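Local coordinates for protein neuraminidase (Influenza A virus, PDB 4GDI) that resembles influenza sialidases, which remove terminal sialic acid from glycoconjugates, but has a diverged putative active site, so it may not share their activity, at residues Q335-I343 / Q354-I362. Residues are numbered along the deposited sequence; the frame is centred on the assembly and turned at random.
Sequences QRICFWLEI and QELSTFCGI. With NO3 (nitrate ion), chain V.
Phe-339 and Phe-359 face each other across two antiparallel strands of a beta hairpin, 338-346 and 352-362, the middle strands of a four-stranded sheet with 317-324 and 20-25 outside them. Backbone bonds recur at Phe-339/Phe-359, Leu-341/Ser-357 and Ile-343/Glu-355. Beyond them Gly-361 N reaches Ile-337 O at 2.9 Å, almost straight at 174°; lacking a side chain, the glycine puts no bulk beside that carbonyl.

Between hydrogen-bonded pairs the chains draw close, and at one such non-hydrogen-bonded position Cys-338 SG and Cys-360 SG form a disulfide of 2.0 Å. The pairing places both cysteines on one face, and their torsions, each SG anti to its carbonyl carbon, turn sulfur toward sulfur. Trp-340 and Leu-356 share that face: CD2 of the leucine meets CE3 of the indole at 3.8 Å and also packs on Glu-342 CG, using the aliphatic part of a residue whose carboxylate forms a salt bridge with Arg-320.

The other face carries the phenylalanines. With chi1 65°, the Phe-339 ring swings across the partner strand, its flat face giving Phe-359 CB a surface to rest on, 3.7 Å from the centroid, as a CH-pi contact. The ring planes are 9° apart but displaced, so CB contributes more than stacking.

Just before the first strand, Arg-336 NH1 and NH2 both donate to O1 of a nitrate, probably from the crystallisation liquor, at 3.0 Å, while NE pairs with Asp-329. A water joins NH1 to Gly-361 O. The nitrate also accepts from Val-133 N of the second subunit, so this end of the hairpin lies at a subunit interface. Successive antiparallel strands form the blades of the neuraminidase beta-propeller; in this one the last strand, 352-362, pairs with 20-25 from the start of the chain.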
loop_
_atom_site.group_PDB
_atom_site.type_symbol
_atom_site.label_atom_id
_atom_site.label_comp_id
_atom_site.label_asym_id
_atom_site.label_seq_id
_atom_site.Cartn_x
_atom_site.Cartn_y
_atom_site.Cartn_z
ATOM N N GLN A 335 -30.834 -9.840 0.761
ATOM C CA GLN A 335 -30.090 -8.616 1.015
ATOM C C GLN A 335 -29.740 -8.511 2.505
ATOM O O GLN A 335 -30.616 -8.533 3.376
ATOM C CB GLN A 335 -30.894 -7.406 0.541
ATOM C CG GLN A 335 -30.253 -6.073 0.839
ATOM C CD GLN A 335 -28.944 -5.909 0.136
ATOM O OE1 GLN A 335 -28.869 -6.019 -1.087
ATOM N NE2 GLN A 335 -27.886 -5.647 0.901
ATOM N N ARG A 336 -28.458 -8.404 2.806
ATOM C CA ARG A 336 -28.041 -8.282 4.201
ATOM C C ARG A 336 -28.166 -6.841 4.692
ATOM O O ARG A 336 -28.122 -5.885 3.909
ATOM C CB ARG A 336 -26.602 -8.781 4.387
ATOM C CG ARG A 336 -26.441 -10.300 4.277
ATOM C CD ARG A 336 -25.119 -10.760 4.891
ATOM N NE ARG A 336 -23.953 -10.179 4.213
ATOM C CZ ARG A 336 -22.823 -9.841 4.816
ATOM N NH1 ARG A 336 -22.680 -10.017 6.134
ATOM N NH2 ARG A 336 -21.827 -9.325 4.111
ATOM N N ILE A 337 -28.281 -6.696 6.008
ATOM C CA ILE A 337 -28.343 -5.375 6.636
ATOM C C ILE A 337 -27.350 -5.350 7.791
ATOM O O ILE A 337 -27.203 -6.336 8.533
ATOM C CB ILE A 337 -29.783 -5.027 7.125
ATOM C CG1 ILE A 337 -29.846 -3.603 7.687
ATOM C CG2 ILE A 337 -30.275 -6.014 8.162
ATOM C CD1 ILE A 337 -29.508 -2.531 6.671
ATOM N N CYS A 338 -26.636 -4.238 7.922
ATOM C CA CYS A 338 -25.637 -4.115 8.976
ATOM C C CYS A 338 -25.799 -2.760 9.634
ATOM O O CYS A 338 -26.506 -1.890 9.122
ATOM C CB CYS A 338 -24.217 -4.228 8.393
ATOM S SG CYS A 338 -23.830 -5.725 7.443
ATOM N N PHE A 339 -25.155 -2.567 10.778
ATOM C CA PHE A 339 -25.104 -1.230 11.332
ATOM C C PHE A 339 -23.712 -0.940 11.844
ATOM O O PHE A 339 -22.931 -1.857 12.118
ATOM C CB PHE A 339 -26.172 -1.024 12.421
ATOM C CG PHE A 339 -25.986 -1.885 13.654
ATOM C CD1 PHE A 339 -25.213 -1.448 14.713
ATOM C CD2 PHE A 339 -26.628 -3.110 13.762
ATOM C CE1 PHE A 339 -25.056 -2.234 15.849
ATOM C CE2 PHE A 339 -26.478 -3.902 14.895
ATOM C CZ PHE A 339 -25.692 -3.456 15.941
ATOM N N TRP A 340 -23.381 0.345 11.922
ATOM C CA TRP A 340 -22.138 0.766 12.535
ATOM C C TRP A 340 -22.492 1.412 13.878
ATOM O O TRP A 340 -23.611 1.918 14.064
ATOM C CB TRP A 340 -21.350 1.722 11.619
ATOM C CG TRP A 340 -22.165 2.889 11.050
ATOM C CD1 TRP A 340 -22.722 2.971 9.806
ATOM C CD2 TRP A 340 -22.495 4.119 11.714
ATOM N NE1 TRP A 340 -23.379 4.165 9.656
ATOM C CE2 TRP A 340 -23.254 4.890 10.815
ATOM C CE3 TRP A 340 -22.221 4.642 12.985
ATOM C CZ2 TRP A 340 -23.747 6.153 11.145
ATOM C CZ3 TRP A 340 -22.709 5.885 13.304
ATOM C CH2 TRP A 340 -23.460 6.627 12.395
ATOM N N LEU A 341 -21.536 1.403 14.799
ATOM C CA LEU A 341 -21.760 1.907 16.146
ATOM C C LEU A 341 -20.468 2.465 16.745
ATOM O O LEU A 341 -19.442 1.792 16.737
ATOM C CB LEU A 341 -22.300 0.773 17.018
ATOM C CG LEU A 341 -22.292 0.974 18.535
ATOM C CD1 LEU A 341 -23.322 1.991 18.925
ATOM C CD2 LEU A 341 -22.563 -0.358 19.210
ATOM N N GLU A 342 -20.525 3.713 17.203
ATOM C CA GLU A 342 -19.402 4.351 17.890
ATOM C C GLU A 342 -19.235 3.717 19.257
ATOM O O GLU A 342 -20.198 3.629 20.041
ATOM C CB GLU A 342 -19.646 5.848 18.094
ATOM C CG GLU A 342 -19.421 6.719 16.858
ATOM C CD GLU A 342 -19.741 8.182 17.108
ATOM O OE1 GLU A 342 -20.448 8.469 18.101
ATOM O OE2 GLU A 342 -19.272 9.043 16.314
ATOM N N ILE A 343 -18.015 3.264 19.519
ATOM C CA ILE A 343 -17.601 2.799 20.835
ATOM C C ILE A 343 -16.669 3.883 21.378
ATOM O O ILE A 343 -15.694 4.256 20.720
ATOM C CB ILE A 343 -16.838 1.475 20.724
ATOM C CG1 ILE A 343 -17.727 0.386 20.103
ATOM C CG2 ILE A 343 -16.298 1.025 22.092
ATOM C CD1 ILE A 343 -18.976 0.086 20.873
ATOM N N GLN A 354 -13.756 8.135 19.668
ATOM C CA GLN A 354 -14.696 7.095 19.262
ATOM C C GLN A 354 -14.121 6.251 18.131
ATOM O O GLN A 354 -13.486 6.756 17.200
ATOM C CB GLN A 354 -16.047 7.679 18.859
ATOM C CG GLN A 354 -15.969 8.843 17.922
ATOM C CD GLN A 354 -15.833 10.143 18.669
ATOM O OE1 GLN A 354 -16.219 10.235 19.835
ATOM N NE2 GLN A 354 -15.272 11.157 18.010
ATOM N N GLU A 355 -14.349 4.951 18.244
ATOM C CA GLU A 355 -13.975 4.002 17.221
ATOM C C GLU A 355 -15.234 3.274 16.746
ATOM O O GLU A 355 -16.094 2.907 17.550
ATOM C CB GLU A 355 -12.951 3.023 17.797
ATOM C CG GLU A 355 -11.512 3.520 17.695
ATOM C CD GLU A 355 -11.051 3.623 16.254
ATOM O OE1 GLU A 355 -11.286 2.658 15.489
ATOM O OE2 GLU A 355 -10.473 4.671 15.885
ATOM N N LEU A 356 -15.358 3.080 15.444
ATOM C CA LEU A 356 -16.540 2.430 14.893
ATOM C C LEU A 356 -16.372 0.925 14.977
ATOM O O LEU A 356 -15.340 0.386 14.588
ATOM C CB LEU A 356 -16.762 2.803 13.420
ATOM C CG LEU A 356 -17.391 4.138 13.043
ATOM C CD1 LEU A 356 -17.840 4.087 11.573
ATOM C CD2 LEU A 356 -18.561 4.528 13.957
ATOM N N SER A 357 -17.384 0.258 15.501
ATOM C CA SER A 357 -17.518 -1.171 15.302
ATOM C C SER A 357 -18.684 -1.393 14.332
ATOM O O SER A 357 -19.503 -0.495 14.100
ATOM C CB SER A 357 -17.799 -1.858 16.627
ATOM O OG SER A 357 -19.101 -1.519 17.060
ATOM N N THR A 358 -18.763 -2.583 13.767
ATOM C CA THR A 358 -19.839 -2.899 12.832
ATOM C C THR A 358 -20.426 -4.261 13.173
ATOM O O THR A 358 -19.703 -5.149 13.622
ATOM C CB THR A 358 -19.352 -2.932 11.367
ATOM O OG1 THR A 358 -18.314 -3.901 11.223
ATOM C CG2 THR A 358 -18.834 -1.595 10.910
ATOM N N PHE A 359 -21.735 -4.402 12.951
ATOM C CA PHE A 359 -22.487 -5.614 13.262
ATOM C C PHE A 359 -23.404 -5.892 12.074
ATOM O O PHE A 359 -23.992 -4.975 11.524
ATOM C CB PHE A 359 -23.379 -5.416 14.491
ATOM C CG PHE A 359 -22.645 -5.410 15.796
ATOM C CD1 PHE A 359 -21.992 -4.279 16.233
ATOM C CD2 PHE A 359 -22.624 -6.544 16.594
ATOM C CE1 PHE A 359 -21.327 -4.276 17.443
ATOM C CE2 PHE A 359 -21.968 -6.543 17.807
ATOM C CZ PHE A 359 -21.319 -5.409 18.229
ATOM N N CYS A 360 -23.534 -7.149 11.692
ATOM C CA CYS A 360 -24.439 -7.510 10.601
ATOM C C CYS A 360 -25.495 -8.503 11.070
ATOM O O CYS A 360 -25.253 -9.306 11.979
ATOM C CB CYS A 360 -23.650 -8.088 9.432
ATOM S SG CYS A 360 -22.604 -6.874 8.617
ATOM N N GLY A 361 -26.670 -8.438 10.452
ATOM C CA GLY A 361 -27.747 -9.346 10.789
ATOM C C GLY A 361 -27.431 -10.741 10.293
ATOM O O GLY A 361 -26.779 -10.894 9.275
ATOM N N ILE A 362 -27.861 -11.760 11.033
ATOM C CA ILE A 362 -27.705 -13.145 10.587
ATOM C C ILE A 362 -29.061 -13.804 10.704
ATOM O O ILE A 362 -29.882 -13.382 11.501
ATOM C CB ILE A 362 -26.678 -13.949 11.420
ATOM C CG1 ILE A 362 -27.046 -13.899 12.909
ATOM C CG2 ILE A 362 -25.263 -13.410 11.205
ATOM C CD1 ILE A 362 -26.279 -14.881 13.782
HETATM N N NO3 V . -19.190 -9.102 6.544
HETATM O O1 NO3 V . -20.307 -8.265 6.473
HETATM O O2 NO3 V . -18.070 -8.754 7.316
HETATM O O3 NO3 V . -19.176 -10.307 5.857
HETATM O O HOH W 1 -24.300 -11.239 8.108
HETATM O O HOH W 2 -28.336 -9.417 7.367
#